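Side-chain contacts in putative kinase (Chloroflexus aurantiacus, PDB 2RHM), which is of unknown function but has the fold of P-loop nucleoside triphosphate hydrolases and is probably a kinase: residues 18-23 and 173-178; 24-29 and 79-84; 32-37 and 67-72; 61-66 and 89-94. One frame throughout, in Å; residues are numbered along the deposited sequence. Where two conformers were deposited one is given.

How the interactions relate
All four contacts pack helices around one parallel sheet of strand order 2-3-1-4-5, the order found in nucleoside monophosphate kinases. On one face, helix 18-29 serves two of them: its first turns meet helix 175-187 in interaction 1, and its later turns cover strand 80-83 in interaction 2, with centres 10 Å apart. On the other face, helix 52-75 serves interaction 3, against strand 33-35, and interaction 4, against helix 88-101, again with centres 10 Å apart. Strands 33-35 and 80-83 are neighbours, so interactions 2 and 3 meet across the sheet. Interaction 1 encloses the other three along the chain; it and interaction 4 lie on opposite sides of the chain's centre, centres 23 Å apart.

Interaction 1 of 4, residues 18-23 and 173-178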
loop_
_atom_site.group_PDB
_atom_site.type_symbol
_atom_site.label_atom_id
_atom_site.label_comp_id
_atom_site.label_asym_id
_atom_site.label_seq_id
_atom_site.Cartn_x
_atom_site.Cartn_y
_atom_site.Cartn_z
ATOM N N LYS B 18 10.108 0.424 -17.166
ATOM C CA LYS B 18 9.361 -0.345 -16.170
ATOM C C LYS B 18 8.121 0.368 -15.638
ATOM O O LYS B 18 7.113 -0.278 -15.326
ATOM C CB LYS B 18 10.282 -0.798 -15.024
ATOM C CG LYS B 18 10.945 0.319 -14.253
ATOM C CD LYS B 18 11.814 -0.259 -13.105
ATOM C CE LYS B 18 12.632 0.811 -12.424
ATOM N NZ LYS B 18 11.832 1.925 -11.890
ATOM N N THR B 19 8.152 1.689 -15.541
ATOM C CA THR B 19 6.978 2.398 -15.055
ATOM C C THR B 19 5.823 2.238 -16.043
ATOM O O THR B 19 4.731 1.772 -15.698
ATOM C CB THR B 19 7.255 3.892 -14.851
ATOM O OG1 THR B 19 8.372 4.041 -13.982
ATOM C CG2 THR B 19 6.058 4.551 -14.270
ATOM N N THR B 20 6.071 2.579 -17.297
ATOM C CA THR B 20 5.017 2.497 -18.312
ATOM C C THR B 20 4.493 1.080 -18.485
ATOM O O THR B 20 3.284 0.864 -18.561
ATOM C CB THR B 20 5.545 3.006 -19.659
ATOM O OG1 THR B 20 5.820 4.403 -19.526
ATOM C CG2 THR B 20 4.506 2.799 -20.776
ATOM N N LEU B 21 5.420 0.138 -18.551
ATOM C CA LEU B 21 5.103 -1.260 -18.717
ATOM C C LEU B 21 4.281 -1.824 -17.557
ATOM O O LEU B 21 3.277 -2.504 -17.769
ATOM C CB LEU B 21 6.377 -2.062 -18.937
ATOM C CG LEU B 21 6.169 -3.536 -19.291
ATOM C CD1 LEU B 21 7.316 -4.057 -20.140
ATOM C CD2 LEU B 21 5.947 -4.446 -18.065
ATOM N N SER B 22 4.679 -1.509 -16.327
ATOM C CA SER B 22 3.931 -1.995 -15.176
ATOM C C SER B 22 2.510 -1.404 -15.154
ATOM O O SER B 22 1.536 -2.089 -14.824
ATOM C CB SER B 22 4.683 -1.686 -13.887
ATOM O OG SER B 22 4.729 -0.301 -13.663
ATOM N N GLN B 23 2.377 -0.146 -15.557
ATOM C CA GLN B 23 1.062 0.493 -15.616
ATOM C C GLN B 23 0.161 -0.147 -16.694
ATOM O O GLN B 23 -1.053 -0.341 -16.490
ATOM C CB GLN B 23 1.229 2.001 -15.805
ATOM C CG GLN B 23 1.834 2.702 -14.562
ATOM C CD GLN B 23 2.131 4.196 -14.769
ATOM O OE1 GLN B 23 2.144 4.701 -15.897
ATOM N NE2 GLN B 23 2.388 4.898 -13.668
ATOM N N ILE B 173 8.010 -2.162 -29.554
ATOM C CA ILE B 173 7.360 -2.790 -28.412
ATOM C C ILE B 173 5.863 -2.932 -28.650
ATOM O O ILE B 173 5.170 -1.942 -28.926
ATOM C CB ILE B 173 7.587 -1.962 -27.134
ATOM C CG1 ILE B 173 9.083 -1.852 -26.815
ATOM C CG2 ILE B 173 6.803 -2.542 -25.960
ATOM C CD1 ILE B 173 9.783 -3.184 -26.555
ATOM N N ASP B 174 5.368 -4.165 -28.564
ATOM C CA ASP B 174 3.940 -4.429 -28.643
ATOM C C ASP B 174 3.478 -4.710 -27.223
ATOM O O ASP B 174 3.711 -5.795 -26.676
ATOM C CB ASP B 174 3.651 -5.603 -29.567
ATOM C CG ASP B 174 2.163 -5.848 -29.755
ATOM O OD1 ASP B 174 1.395 -5.814 -28.763
ATOM O OD2 ASP B 174 1.759 -6.095 -30.906
HETATM N N MSE B 175 2.834 -3.722 -26.616
HETATM C CA MSE B 175 2.457 -3.837 -25.214
HETATM C C MSE B 175 1.449 -4.970 -25.005
HETATM O O MSE B 175 1.546 -5.697 -24.035
HETATM C CB MSE B 175 1.939 -2.486 -24.688
HETATM C CG MSE B 175 1.869 -2.381 -23.179
HETATM SE SE MSE B 175 3.622 -2.677 -22.364
HETATM C CE MSE B 175 4.434 -1.088 -22.992
ATOM N N ASN B 176 0.517 -5.177 -25.934
ATOM C CA ASN B 176 -0.451 -6.246 -25.721
ATOM C C ASN B 176 0.229 -7.597 -25.735
ATOM O O ASN B 176 -0.205 -8.510 -25.044
ATOM C CB ASN B 176 -1.604 -6.287 -26.733
ATOM C CG ASN B 176 -2.557 -7.474 -26.444
ATOM O OD1 ASN B 176 -3.048 -7.614 -25.310
ATOM N ND2 ASN B 176 -2.747 -8.365 -27.423
ATOM N N ALA B 177 1.271 -7.745 -26.550
ATOM C CA ALA B 177 1.993 -9.011 -26.593
ATOM C C ALA B 177 2.591 -9.309 -25.225
ATOM O O ALA B 177 2.552 -10.450 -24.745
ATOM C CB ALA B 177 3.079 -8.978 -27.679
ATOM N N ILE B 178 3.115 -8.274 -24.571
ATOM C CA ILE B 178 3.707 -8.423 -23.247
ATOM C C ILE B 178 2.620 -8.772 -22.230
ATOM O O ILE B 178 2.775 -9.701 -21.454
ATOM C CB ILE B 178 4.486 -7.161 -22.840
ATOM C CG1 ILE B 178 5.648 -6.926 -23.826
ATOM C CG2 ILE B 178 4.999 -7.305 -21.421
ATOM C CD1 ILE B 178 6.221 -5.522 -23.785
#
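Leu21 reaches across to the C-terminal helix because its CG stands anti to the backbone N (chi1 -173°), which carries the branch out to where Met175 and Ile178 lie. Met175, modelled as selenomethionine, starts the same way and then bends at both chi2 and chi3, so that its selenium comes against the base of the leucine: SE lies 4.1 Å from Leu21 CG and 4.2 Å from Leu21 CA. The outer end of the leucine goes to Ile178 instead. There Leu21 CD1 is 4.1 Å from Ile178 CD1 and 4.2 Å from Ile178 CG2, and the two side chains cross at about a right angle. A looser touch at the margin brings Met175 CE within 4.5 Å of Thr20 CG2.

The segment 18-23 opens the helix whose first residues, Lys18 and Thr19, would end a probable P-loop (Walker A) motif; Lys18 turns off toward the carboxylate of Glu83, with which it forms a salt bridge. Leu21 lies on the flank facing helix 175-187, and beneath the contact Leu21 and Ile178 both rest on Ile109 and Val165 of the sheet. The partner helix begins right here. Asp174 is its N-cap, and its OD1 accepts from Ala177 N at 2.9 Å, the donor approaching 49° out of the carboxylate plane. Met175 is thus the first residue of the helix, placed beside helix 18-29, where its side chain also packs on Ala24.

Interaction 2 of 4, residues 24-29 and 79-84; sequences ALATGL and SLIMES
This is a buried helix-on-strand contact, one methyl against helix backbone and two beta carbons, with no polar side chain involved: Ile81, on strand 80-83, presses that methyl into the backbone of helix 18-29 where Leu25 gives way to Ala26. Only the tip of the isoleucine does the touching. Its CG1 branch lies anti to the carbonyl carbon (chi1 -57°) and chi2 is near trans, at 157°, which stretches CD1 away from the strand and toward the helix. CD1 ends up almost straight above the plane of the peptide unit joining Leu25 and Ala26, 3.4 Å from Ala26 N and 3.5 Å from Ala26 CA. That is close for a methyl over a peptide, and the small side chain of Ala26 is consistent with such an approach. The two beta carbons flank the methyl, with Leu25 CB at 3.8 Å and Ala26 CB at 3.9 Å from Ile81 CD1. Beyond CB the leucine leaves Ile81 and packs on Val10 and Val182.

Ala26 and Ile81 are also the residues whose CA atoms come nearest across the two segments, at 7.1 Å.

Strand 80-83 runs between strands 33-35 and 6-12, the two that helix 18-29 connects as a beta-alpha-beta crossover, so the helix spans the strand inserted between them. Leu33 flanks Ile81 and Ala26 on one side, helix 175-187 covers Leu25 and Leu29 on another, and Leu80 and Met82 point to helix 52-75 beneath the sheet.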
loop_
_atom_site.group_PDB
_atom_site.type_symbol
_atom_site.label_atom_id
_atom_site.label_comp_id
_atom_site.label_asym_id
_atom_site.label_seq_id
_atom_site.Cartn_x
_atom_site.Cartn_y
_atom_site.Cartn_z
ATOM N N ALA B 24 0.754 -0.467 -17.840
ATOM C CA ALA B 24 0.069 -1.186 -18.908
ATOM C C ALA B 24 -0.382 -2.585 -18.466
ATOM O O ALA B 24 -1.436 -3.063 -18.890
ATOM C CB ALA B 24 0.982 -1.317 -20.136
ATOM N N LEU B 25 0.431 -3.235 -17.643
ATOM C CA LEU B 25 0.079 -4.532 -17.082
ATOM C C LEU B 25 -1.074 -4.386 -16.094
ATOM O O LEU B 25 -1.980 -5.210 -16.070
ATOM C CB LEU B 25 1.273 -5.186 -16.370
ATOM C CG LEU B 25 2.342 -5.871 -17.205
ATOM C CD1 LEU B 25 3.378 -6.420 -16.276
ATOM C CD2 LEU B 25 1.764 -6.985 -18.045
ATOM N N ALA B 26 -1.051 -3.330 -15.290
ATOM C CA ALA B 26 -2.094 -3.141 -14.302
ATOM C C ALA B 26 -3.425 -2.943 -15.020
ATOM O O ALA B 26 -4.437 -3.522 -14.627
ATOM C CB ALA B 26 -1.793 -1.969 -13.427
ATOM N N THR B 27 -3.411 -2.142 -16.086
ATOM C CA THR B 27 -4.621 -1.877 -16.880
ATOM C C THR B 27 -5.056 -3.102 -17.679
ATOM O O THR B 27 -6.252 -3.406 -17.769
ATOM C CB THR B 27 -4.367 -0.691 -17.854
ATOM O OG1 THR B 27 -3.998 0.463 -17.099
ATOM C CG2 THR B 27 -5.577 -0.380 -18.656
ATOM N N GLY B 28 -4.085 -3.804 -18.246
ATOM C CA GLY B 28 -4.341 -4.983 -19.069
ATOM C C GLY B 28 -4.781 -6.232 -18.328
ATOM O O GLY B 28 -5.518 -7.053 -18.885
ATOM N N LEU B 29 -4.338 -6.380 -17.084
ATOM C CA LEU B 29 -4.677 -7.544 -16.254
ATOM C C LEU B 29 -5.665 -7.194 -15.127
ATOM O O LEU B 29 -6.096 -8.088 -14.390
ATOM C CB LEU B 29 -3.412 -8.124 -15.625
ATOM C CG LEU B 29 -2.239 -8.510 -16.539
ATOM C CD1 LEU B 29 -0.994 -8.765 -15.713
ATOM C CD2 LEU B 29 -2.579 -9.705 -17.397
ATOM N N SER B 79 -3.822 -11.443 -6.819
ATOM C CA SER B 79 -2.559 -11.262 -7.499
ATOM C C SER B 79 -2.227 -9.766 -7.576
ATOM O O SER B 79 -3.104 -8.901 -7.427
ATOM C CB SER B 79 -2.620 -11.882 -8.893
ATOM O OG SER B 79 -2.934 -13.269 -8.830
ATOM N N LEU B 80 -0.961 -9.450 -7.808
ATOM C CA LEU B 80 -0.553 -8.053 -7.845
ATOM C C LEU B 80 0.762 -7.864 -8.573
ATOM O O LEU B 80 1.504 -8.809 -8.816
ATOM C CB LEU B 80 -0.464 -7.506 -6.419
ATOM C CG LEU B 80 0.726 -7.969 -5.584
ATOM C CD1 LEU B 80 1.728 -6.897 -5.547
ATOM C CD2 LEU B 80 0.330 -8.275 -4.164
ATOM N N ILE B 81 1.012 -6.617 -8.933
ATOM C CA ILE B 81 2.216 -6.209 -9.631
ATOM C C ILE B 81 3.033 -5.323 -8.688
ATOM O O ILE B 81 2.498 -4.380 -8.064
ATOM C CB ILE B 81 1.877 -5.400 -10.889
ATOM C CG1 ILE B 81 0.965 -6.199 -11.840
ATOM C CG2 ILE B 81 3.166 -4.943 -11.573
ATOM C CD1 ILE B 81 0.166 -5.299 -12.771
HETATM N N MSE B 82 4.317 -5.627 -8.577
HETATM C CA MSE B 82 5.261 -4.801 -7.835
HETATM C C MSE B 82 6.317 -4.302 -8.820
HETATM O O MSE B 82 6.870 -5.067 -9.590
HETATM C CB MSE B 82 5.956 -5.558 -6.696
HETATM C CG MSE B 82 5.045 -6.036 -5.571
HETATM SE SE MSE B 82 6.039 -7.096 -4.245
HETATM C CE MSE B 82 7.427 -5.710 -4.022
ATOM N N GLU B 83 6.608 -3.008 -8.751
ATOM C CA GLU B 83 7.576 -2.402 -9.654
ATOM C C GLU B 83 8.612 -1.604 -8.883
ATOM O O GLU B 83 8.267 -0.749 -8.056
ATOM C CB GLU B 83 6.855 -1.512 -10.660
ATOM C CG GLU B 83 7.794 -0.759 -11.586
ATOM C CD GLU B 83 8.220 0.609 -11.018
ATOM O OE1 GLU B 83 7.348 1.468 -10.749
ATOM O OE2 GLU B 83 9.434 0.831 -10.857
ATOM N N SER B 84 9.883 -1.898 -9.155
ATOM C CA SER B 84 11.006 -1.160 -8.584
ATOM C C SER B 84 12.271 -1.537 -9.342
ATOM O O SER B 84 12.259 -2.455 -10.160
ATOM C CB SER B 84 11.197 -1.531 -7.118
ATOM O OG SER B 84 12.145 -0.665 -6.504
#

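Interaction 3 of 4, residues 32-37 and 67-72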
loop_
_atom_site.group_PDB
_atom_site.type_symbol
_atom_site.label_atom_id
_atom_site.label_comp_id
_atom_site.label_asym_id
_atom_site.label_seq_id
_atom_site.Cartn_x
_atom_site.Cartn_y
_atom_site.Cartn_z
ATOM N N PRO B 32 -3.821 -4.772 -8.962
ATOM C CA PRO B 32 -3.230 -3.694 -8.182
ATOM C C PRO B 32 -1.755 -3.548 -8.517
ATOM O O PRO B 32 -1.075 -4.539 -8.849
ATOM C CB PRO B 32 -3.399 -4.149 -6.722
ATOM C CG PRO B 32 -4.306 -5.308 -6.762
ATOM C CD PRO B 32 -4.214 -5.909 -8.116
ATOM N N LEU B 33 -1.296 -2.302 -8.469
ATOM C CA LEU B 33 0.096 -1.969 -8.766
ATOM C C LEU B 33 0.732 -1.220 -7.609
ATOM O O LEU B 33 0.264 -0.153 -7.217
ATOM C CB LEU B 33 0.154 -1.091 -10.012
ATOM C CG LEU B 33 1.509 -0.528 -10.436
ATOM C CD1 LEU B 33 2.468 -1.696 -10.737
ATOM C CD2 LEU B 33 1.321 0.382 -11.640
ATOM N N LEU B 34 1.810 -1.787 -7.080
ATOM C CA LEU B 34 2.610 -1.138 -6.047
ATOM C C LEU B 34 3.962 -0.766 -6.620
ATOM O O LEU B 34 4.705 -1.631 -7.057
ATOM C CB LEU B 34 2.767 -2.076 -4.862
ATOM C CG LEU B 34 1.495 -2.751 -4.356
ATOM C CD1 LEU B 34 1.895 -3.729 -3.270
ATOM C CD2 LEU B 34 0.489 -1.759 -3.822
ATOM N N SER B 35 4.276 0.522 -6.657
ATOM C CA SER B 35 5.489 1.038 -7.275
ATOM C C SER B 35 6.349 1.752 -6.240
ATOM O O SER B 35 5.838 2.599 -5.510
ATOM C CB SER B 35 5.110 2.043 -8.371
ATOM O OG SER B 35 6.188 2.946 -8.677
ATOM N N LYS B 36 7.642 1.451 -6.188
ATOM C CA LYS B 36 8.504 2.084 -5.186
ATOM C C LYS B 36 8.476 3.600 -5.345
ATOM O O LYS B 36 8.281 4.330 -4.370
ATOM C CB LYS B 36 9.957 1.577 -5.253
ATOM C CG LYS B 36 10.863 2.258 -4.225
ATOM C CD LYS B 36 12.343 1.897 -4.391
ATOM C CE LYS B 36 12.964 2.525 -5.601
ATOM N NZ LYS B 36 14.459 2.386 -5.602
ATOM N N ASP B 37 8.662 4.079 -6.567
ATOM C CA ASP B 37 8.727 5.516 -6.800
ATOM C C ASP B 37 7.397 6.214 -6.506
ATOM O O ASP B 37 7.401 7.334 -5.964
ATOM C CB ASP B 37 9.250 5.823 -8.202
ATOM C CG ASP B 37 10.782 5.748 -8.298
ATOM O OD1 ASP B 37 11.492 5.592 -7.282
ATOM O OD2 ASP B 37 11.285 5.881 -9.423
ATOM N N TYR B 67 6.568 -4.174 0.477
ATOM C CA TYR B 67 6.460 -5.533 1.010
ATOM C C TYR B 67 5.324 -5.694 2.035
ATOM O O TYR B 67 4.659 -6.721 2.068
ATOM C CB TYR B 67 7.780 -5.987 1.615
ATOM C CG TYR B 67 8.801 -6.357 0.570
ATOM C CD1 TYR B 67 8.732 -7.566 -0.101
ATOM C CD2 TYR B 67 9.801 -5.479 0.215
ATOM C CE1 TYR B 67 9.653 -7.905 -1.084
ATOM C CE2 TYR B 67 10.743 -5.820 -0.755
ATOM C CZ TYR B 67 10.665 -7.021 -1.401
ATOM O OH TYR B 67 11.618 -7.322 -2.371
ATOM N N HIS B 68 5.093 -4.661 2.842
ATOM C CA HIS B 68 4.013 -4.686 3.843
ATOM C C HIS B 68 2.644 -4.777 3.154
ATOM O O HIS B 68 1.784 -5.593 3.506
ATOM C CB HIS B 68 4.064 -3.422 4.720
ATOM C CG HIS B 68 2.861 -3.257 5.602
ATOM N ND1 HIS B 68 2.704 -3.954 6.779
ATOM C CD2 HIS B 68 1.750 -2.488 5.467
ATOM C CE1 HIS B 68 1.550 -3.626 7.333
ATOM N NE2 HIS B 68 0.958 -2.723 6.567
ATOM N N THR B 69 2.468 -3.939 2.145
ATOM C CA THR B 69 1.192 -3.853 1.438
ATOM C C THR B 69 1.005 -5.113 0.587
ATOM O O THR B 69 -0.097 -5.683 0.502
ATOM C CB THR B 69 1.140 -2.566 0.606
ATOM O OG1 THR B 69 1.205 -1.440 1.496
ATOM C CG2 THR B 69 -0.147 -2.484 -0.157
ATOM N N ALA B 70 2.074 -5.569 -0.026
ATOM C CA ALA B 70 2.009 -6.813 -0.827
ATOM C C ALA B 70 1.521 -8.005 -0.029
ATOM O O ALA B 70 0.785 -8.850 -0.536
ATOM C CB ALA B 70 3.352 -7.138 -1.428
ATOM N N ALA B 71 1.965 -8.110 1.210
ATOM C CA ALA B 71 1.640 -9.271 2.018
ATOM C C ALA B 71 0.151 -9.338 2.273
ATOM O O ALA B 71 -0.457 -10.405 2.197
ATOM C CB ALA B 71 2.389 -9.219 3.321
ATOM N N THR B 72 -0.460 -8.206 2.600
ATOM C CA THR B 72 -1.887 -8.267 2.912
ATOM C C THR B 72 -2.736 -8.541 1.659
ATOM O O THR B 72 -3.771 -9.177 1.745
ATOM C CB THR B 72 -2.382 -7.034 3.708
ATOM O OG1 THR B 72 -3.703 -7.295 4.212
ATOM C CG2 THR B 72 -2.378 -5.762 2.847
#
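No ring takes part where Leu34 meets Thr69 and Ala70; the one flat group touched is the peptide unit between those two helix residues. Leu34 CD1 lies over one face of it, nearly straight above Ala70 N at 3.7 Å. Beside that plane the same methyl has Thr69 CG2 at 3.9 Å and Ala70 CB at 4.1 Å, so it is seated on the surface of the helix with a methyl to each flank. The second branch, Leu34 CD2, meets Thr69 CG2 at 3.8 Å. The threonine methyl therefore faces both prongs of the leucine, the two side chains crossing obliquely.

Leu34 can do this because its CG is anti to the carbonyl carbon (chi1 -48°), directing the fork from the strand up to the helix. On the threonine, CG2 is anti to the backbone N and takes the side toward the strand, while OG1 turns back to bond to Met65 O one turn earlier.

The contact packs strand 33-35, an outermost strand of the sheet, under helix 52-75, the second of two helices connecting that strand to its neighbour 80-83. Leu34 is hydrogen-bonded through its backbone to Ile81 and Glu83, and Ser35 caps the next helix through Ala38 N. The second subunit lies close by: its Thr69 packs on this Thr69, and its Phe39 meets the His68 ring with planes nearly perpendicular.

With only methyls and one peptide face meeting, the attachment of strand to helix rests on shape and burial; the threonine contributes its carbon branch while its hydroxyl is satisfied within its own helix.

Interaction 4 of 4, residues 61-66 and 89-94; sequences TAIMML and DLDTER
Ile63 lays its CG2 methyl over one face of the Arg94 guanidinium, 3.6 Å from Arg94 NH1 and 4.1 Å from Arg94 CZ. The same methyl comes within 4.1 Å of Asp91 OD1, so it sits beside an ion pair. Leu90 CB covers the opposite face, 3.5 Å above the plane and toward the rim, and the flat group is held between two aliphatic neighbours.

What fixes it there is the bridge from Arg94 NH1 to Asp91 OD1, 2.8 Å long and only 6° out of the guanidinium plane. The arginine chain runs extended from CG to NE to reach back one turn. Asp91 is placed in turn by Tyr67 OH, bonded to OD1, and by Arg87 N, bonded to OD2, while Ile63 also leans on Lys36. Helices 52-75 and 88-101 thus pack side by side on one face of the sheet.

With Arg94 cut back to an alanine, Ile63 and Leu90 would probably face a gap and Asp91 lose its counter-charge within the helix. Because the charge is paired within helix 88-101, the arginine probably offers helix 52-75 a flat surface whose charge is partly offset and that a methyl can lie against.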
loop_
_atom_site.group_PDB
_atom_site.type_symbol
_atom_site.label_atom_id
_atom_site.label_comp_id
_atom_site.label_asym_id
_atom_site.label_seq_id
_atom_site.Cartn_x
_atom_site.Cartn_y
_atom_site.Cartn_z
ATOM N N THR B 61 12.372 3.142 2.940
ATOM C CA THR B 61 11.100 3.068 3.651
ATOM C C THR B 61 9.985 2.660 2.686
ATOM O O THR B 61 9.147 1.812 3.015
ATOM C CB THR B 61 10.772 4.394 4.360
ATOM O OG1 THR B 61 11.837 4.745 5.243
ATOM C CG2 THR B 61 9.514 4.256 5.188
ATOM N N ALA B 62 9.995 3.246 1.490
ATOM C CA ALA B 62 9.019 2.897 0.453
ATOM C C ALA B 62 9.092 1.400 0.124
ATOM O O ALA B 62 8.068 0.747 -0.018
ATOM C CB ALA B 62 9.248 3.726 -0.794
ATOM N N ILE B 63 10.299 0.861 0.032
ATOM C CA ILE B 63 10.481 -0.571 -0.222
ATOM C C ILE B 63 9.826 -1.416 0.891
ATOM O O ILE B 63 9.121 -2.371 0.602
ATOM C CB ILE B 63 11.978 -0.939 -0.393
ATOM C CG1 ILE B 63 12.512 -0.388 -1.719
ATOM C CG2 ILE B 63 12.160 -2.436 -0.375
ATOM C CD1 ILE B 63 14.022 -0.339 -1.790
HETATM N N MSE B 64 10.027 -1.003 2.148
HETATM C CA MSE B 64 9.349 -1.594 3.309
HETATM C C MSE B 64 7.812 -1.522 3.173
HETATM O O MSE B 64 7.112 -2.487 3.496
HETATM C CB MSE B 64 9.796 -0.905 4.618
HETATM C CG MSE B 64 11.236 -1.201 5.043
HETATM SE SE MSE B 64 11.980 -0.024 6.476
HETATM C CE MSE B 64 10.566 0.116 7.623
HETATM N N MSE B 65 7.281 -0.387 2.715
HETATM C CA MSE B 65 5.833 -0.255 2.511
HETATM C C MSE B 65 5.352 -1.186 1.406
HETATM O O MSE B 65 4.241 -1.726 1.459
HETATM C CB MSE B 65 5.468 1.194 2.146
HETATM C CG MSE B 65 5.198 2.089 3.314
HETATM SE SE MSE B 65 3.737 1.417 4.404
HETATM C CE MSE B 65 2.374 1.267 3.149
ATOM N N LEU B 66 6.178 -1.344 0.382
ATOM C CA LEU B 66 5.846 -2.191 -0.757
ATOM C C LEU B 66 5.623 -3.642 -0.284
ATOM O O LEU B 66 4.609 -4.263 -0.596
ATOM C CB LEU B 66 6.988 -2.139 -1.781
ATOM C CG LEU B 66 6.602 -1.824 -3.229
ATOM C CD1 LEU B 66 5.895 -0.528 -3.287
ATOM C CD2 LEU B 66 7.849 -1.776 -4.091
ATOM N N ASP B 89 20.895 -8.466 -4.163
ATOM C CA ASP B 89 21.563 -8.655 -2.893
ATOM C C ASP B 89 20.666 -8.502 -1.673
ATOM O O ASP B 89 20.886 -9.187 -0.681
ATOM C CB ASP B 89 22.814 -7.776 -2.764
ATOM C CG ASP B 89 22.525 -6.277 -2.764
ATOM O OD1 ASP B 89 21.391 -5.827 -2.998
ATOM O OD2 ASP B 89 23.497 -5.528 -2.545
ATOM N N LEU B 90 19.648 -7.646 -1.763
ATOM C CA LEU B 90 18.715 -7.425 -0.655
ATOM C C LEU B 90 17.292 -7.932 -0.890
ATOM O O LEU B 90 16.636 -8.418 0.041
ATOM C CB LEU B 90 18.652 -5.937 -0.343
ATOM C CG LEU B 90 19.902 -5.299 0.243
ATOM C CD1 LEU B 90 19.590 -3.834 0.537
ATOM C CD2 LEU B 90 20.351 -6.033 1.491
ATOM N N ASP B 91 16.781 -7.779 -2.109
ATOM C CA ASP B 91 15.395 -8.172 -2.386
ATOM C C ASP B 91 15.161 -9.666 -2.536
ATOM O O ASP B 91 14.035 -10.129 -2.386
ATOM C CB ASP B 91 14.848 -7.380 -3.585
ATOM C CG ASP B 91 14.679 -5.900 -3.278
ATOM O OD1 ASP B 91 13.867 -5.586 -2.382
ATOM O OD2 ASP B 91 15.330 -5.047 -3.931
ATOM N N THR B 92 16.204 -10.445 -2.794
ATOM C CA THR B 92 16.011 -11.894 -2.837
ATOM C C THR B 92 15.491 -12.411 -1.492
ATOM O O THR B 92 14.510 -13.176 -1.460
ATOM C CB THR B 92 17.318 -12.603 -3.243
ATOM O OG1 THR B 92 17.766 -12.025 -4.472
ATOM C CG2 THR B 92 17.104 -14.095 -3.422
ATOM N N GLU B 93 16.117 -12.002 -0.386
ATOM C CA GLU B 93 15.684 -12.471 0.928
ATOM C C GLU B 93 14.368 -11.793 1.328
ATOM O O GLU B 93 13.536 -12.405 2.015
ATOM C CB GLU B 93 16.748 -12.248 1.985
ATOM C CG GLU B 93 16.354 -12.847 3.346
ATOM C CD GLU B 93 17.487 -12.845 4.345
ATOM O OE1 GLU B 93 18.624 -12.524 3.956
ATOM O OE2 GLU B 93 17.238 -13.176 5.526
ATOM N N ARG B 94 14.146 -10.555 0.908
ATOM C CA ARG B 94 12.844 -9.952 1.211
ATOM C C ARG B 94 11.708 -10.708 0.529
ATOM O O ARG B 94 10.641 -10.862 1.122
ATOM C CB ARG B 94 12.769 -8.472 0.856
ATOM C CG ARG B 94 13.644 -7.552 1.711
ATOM C CD ARG B 94 13.722 -6.199 1.037
ATOM N NE ARG B 94 14.747 -5.353 1.630
ATOM C CZ ARG B 94 15.439 -4.427 0.975
ATOM N NH1 ARG B 94 15.305 -4.259 -0.335
ATOM N NH2 ARG B 94 16.349 -3.719 1.631
#